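Local coordinates for protein LAIR1 ecotodomain from MGD21 antibody (Homo sapiens, PDB 7JZK) that serves as the LAIR1 immunoglobulin domain inserted in antibody MGD21, where it binds the V2 domain of a Plasmodium RIFIN, at residues L75-Y80 and E88-L93. Residues are numbered along the deposited sequence; the frame is centred on the assembly and turned at random.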
loop_
_atom_site.group_PDB
_atom_site.type_symbol
_atom_site.label_atom_id
_atom_site.label_comp_id
_atom_site.label_asym_id
_atom_site.label_seq_id
_atom_site.Cartn_x
_atom_site.Cartn_y
_atom_site.Cartn_z
ATOM N N LEU A 75 2.425 1.692 -17.320
ATOM C CA LEU A 75 1.142 1.009 -17.382
ATOM C C LEU A 75 0.244 1.225 -16.158
ATOM O O LEU A 75 0.722 1.298 -15.030
ATOM C CB LEU A 75 1.398 -0.483 -17.597
ATOM C CG LEU A 75 1.720 -0.998 -19.016
ATOM C CD1 LEU A 75 2.698 -0.166 -19.798
ATOM C CD2 LEU A 75 2.151 -2.434 -18.978
ATOM N N PHE A 76 -1.071 1.324 -16.414
ATOM C CA PHE A 76 -2.136 1.483 -15.426
ATOM C C PHE A 76 -3.309 0.595 -15.827
ATOM O O PHE A 76 -3.540 0.364 -17.012
ATOM C CB PHE A 76 -2.652 2.940 -15.309
ATOM C CG PHE A 76 -1.607 3.938 -14.859
ATOM C CD1 PHE A 76 -0.724 4.505 -15.780
ATOM C CD2 PHE A 76 -1.513 4.326 -13.517
ATOM C CE1 PHE A 76 0.229 5.428 -15.372
ATOM C CE2 PHE A 76 -0.563 5.255 -13.107
ATOM C CZ PHE A 76 0.312 5.802 -14.034
ATOM N N ARG A 77 -4.067 0.100 -14.844
ATOM C CA ARG A 77 -5.257 -0.691 -15.167
ATOM C C ARG A 77 -6.226 -0.640 -13.992
ATOM O O ARG A 77 -5.854 -0.278 -12.879
ATOM C CB ARG A 77 -4.903 -2.137 -15.517
ATOM C CG ARG A 77 -4.698 -3.034 -14.320
ATOM C CD ARG A 77 -4.268 -4.391 -14.781
ATOM N NE ARG A 77 -3.882 -5.257 -13.671
ATOM C CZ ARG A 77 -3.548 -6.541 -13.824
ATOM N NH1 ARG A 77 -3.559 -7.094 -15.037
ATOM N NH2 ARG A 77 -3.222 -7.282 -12.774
ATOM N N CYS A 78 -7.475 -1.001 -14.247
ATOM C CA CYS A 78 -8.502 -0.899 -13.221
ATOM C C CYS A 78 -8.956 -2.273 -12.768
ATOM O O CYS A 78 -8.874 -3.267 -13.498
ATOM C CB CYS A 78 -9.729 -0.104 -13.691
ATOM S SG CYS A 78 -9.372 1.505 -14.452
ATOM N N ILE A 79 -9.412 -2.316 -11.526
ATOM C CA ILE A 79 -10.082 -3.497 -11.013
ATOM C C ILE A 79 -11.065 -3.003 -9.968
ATOM O O ILE A 79 -10.826 -2.003 -9.295
ATOM C CB ILE A 79 -9.073 -4.524 -10.448
ATOM C CG1 ILE A 79 -9.766 -5.827 -10.053
ATOM C CG2 ILE A 79 -8.332 -3.949 -9.280
ATOM C CD1 ILE A 79 -8.803 -6.860 -9.555
ATOM N N TYR A 80 -12.203 -3.659 -9.862
ATOM C CA TYR A 80 -13.177 -3.168 -8.912
ATOM C C TYR A 80 -13.648 -4.317 -8.050
ATOM O O TYR A 80 -13.483 -5.493 -8.390
ATOM C CB TYR A 80 -14.360 -2.476 -9.592
ATOM C CG TYR A 80 -15.222 -3.376 -10.435
ATOM C CD1 TYR A 80 -15.015 -3.472 -11.801
ATOM C CD2 TYR A 80 -16.268 -4.106 -9.874
ATOM C CE1 TYR A 80 -15.793 -4.269 -12.573
ATOM C CE2 TYR A 80 -17.045 -4.915 -10.640
ATOM C CZ TYR A 80 -16.809 -4.999 -11.991
ATOM O OH TYR A 80 -17.604 -5.813 -12.778
ATOM N N GLU A 88 -12.250 -9.290 -12.620
ATOM C CA GLU A 88 -11.031 -9.448 -13.398
ATOM C C GLU A 88 -10.508 -8.077 -13.797
ATOM O O GLU A 88 -11.261 -7.105 -13.887
ATOM C CB GLU A 88 -11.281 -10.293 -14.640
ATOM C CG GLU A 88 -12.345 -11.372 -14.438
ATOM C CD GLU A 88 -13.733 -10.988 -14.999
ATOM O OE1 GLU A 88 -14.182 -11.628 -15.977
ATOM O OE2 GLU A 88 -14.384 -10.064 -14.456
ATOM N N GLN A 89 -9.196 -7.981 -13.962
ATOM C CA GLN A 89 -8.590 -6.690 -14.256
ATOM C C GLN A 89 -8.927 -6.261 -15.678
ATOM O O GLN A 89 -9.175 -7.084 -16.558
ATOM C CB GLN A 89 -7.068 -6.750 -14.069
ATOM C CG GLN A 89 -6.632 -7.305 -12.733
ATOM C CD GLN A 89 -6.492 -8.801 -12.796
ATOM O OE1 GLN A 89 -6.935 -9.427 -13.761
ATOM N NE2 GLN A 89 -5.848 -9.389 -11.796
ATOM N N SER A 90 -8.931 -4.955 -15.894
ATOM C CA SER A 90 -8.987 -4.398 -17.228
ATOM C C SER A 90 -7.650 -4.570 -17.952
ATOM O O SER A 90 -6.633 -4.968 -17.378
ATOM C CB SER A 90 -9.296 -2.913 -17.162
ATOM O OG SER A 90 -8.084 -2.179 -17.147
ATOM N N ASP A 91 -7.661 -4.277 -19.239
ATOM C CA ASP A 91 -6.425 -4.240 -20.000
ATOM C C ASP A 91 -5.554 -3.080 -19.522
ATOM O O ASP A 91 -6.062 -2.082 -19.007
ATOM C CB ASP A 91 -6.727 -4.089 -21.491
ATOM C CG ASP A 91 -6.832 -5.431 -22.191
ATOM O OD1 ASP A 91 -7.099 -6.438 -21.495
ATOM O OD2 ASP A 91 -6.665 -5.489 -23.433
ATOM N N TYR A 92 -4.232 -3.228 -19.679
ATOM C CA TYR A 92 -3.299 -2.163 -19.334
ATOM C C TYR A 92 -3.377 -1.033 -20.345
ATOM O O TYR A 92 -3.592 -1.245 -21.535
ATOM C CB TYR A 92 -1.844 -2.669 -19.285
ATOM C CG TYR A 92 -1.482 -3.406 -18.012
ATOM C CD1 TYR A 92 -1.366 -4.782 -18.008
ATOM C CD2 TYR A 92 -1.301 -2.740 -16.817
ATOM C CE1 TYR A 92 -1.065 -5.481 -16.852
ATOM C CE2 TYR A 92 -0.992 -3.432 -15.645
ATOM C CZ TYR A 92 -0.876 -4.807 -15.671
ATOM O OH TYR A 92 -0.586 -5.544 -14.545
ATOM N N LEU A 93 -3.122 0.166 -19.851
ATOM C CA LEU A 93 -3.098 1.410 -20.598
ATOM C C LEU A 93 -1.719 2.022 -20.390
ATOM O O LEU A 93 -1.271 2.136 -19.242
ATOM C CB LEU A 93 -4.161 2.359 -20.048
ATOM C CG LEU A 93 -4.596 3.607 -20.801
ATOM C CD1 LEU A 93 -5.501 3.212 -21.943
ATOM C CD2 LEU A 93 -5.297 4.574 -19.862
HETATM O O HOH W 1 -4.898 -6.983 -17.165
#
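The guanidinium of Arg77 is sandwiched between Tyr92 and Gln89. These residues belong to the beta hairpin of strands 74-82 and 85-97 in an immunoglobulin fold. Tyr92 OH lies over the centre of one face, 3.2 Å from Arg77 CZ, with the ring and guanidinium planes 11° apart. Gln89 CG lies over the centre of the opposite face, and the Gln89 amide stacks on the guanidinium at 23°. The Tyr92 ring takes Arg77 CD on one face, a CH-pi contact 3.7 Å from its centroid, and Leu75 CD2 on the other. At the edge of the Phe76 ring sits Leu93 O.

Cys78 of the hairpin forms the intersheet disulfide with Cys26. The Arg77 chain is extended from CG to NE, which carries the guanidinium out between its two neighbours. There NE makes a salt bridge with Glu38 of strand 34-38. Gln89, whose chain bends at chi2, also touches Ile79 CD1; both residues pack on the RIFIN chain.

Phe76 and Leu93 form an antiparallel hydrogen-bonded pair, Phe76 N to Leu93 O and Leu93 N to Phe76 O. The regular pairing is broken near Ser90. Ser90 N still reaches Cys78 O at 2.9 Å, but Cys78 N is met by a side chain. Cys78 N donates instead to Ser90 OG, at 3.2 Å and 175°. Ser90 OG in turn donates to Asp91 O, at 2.7 Å.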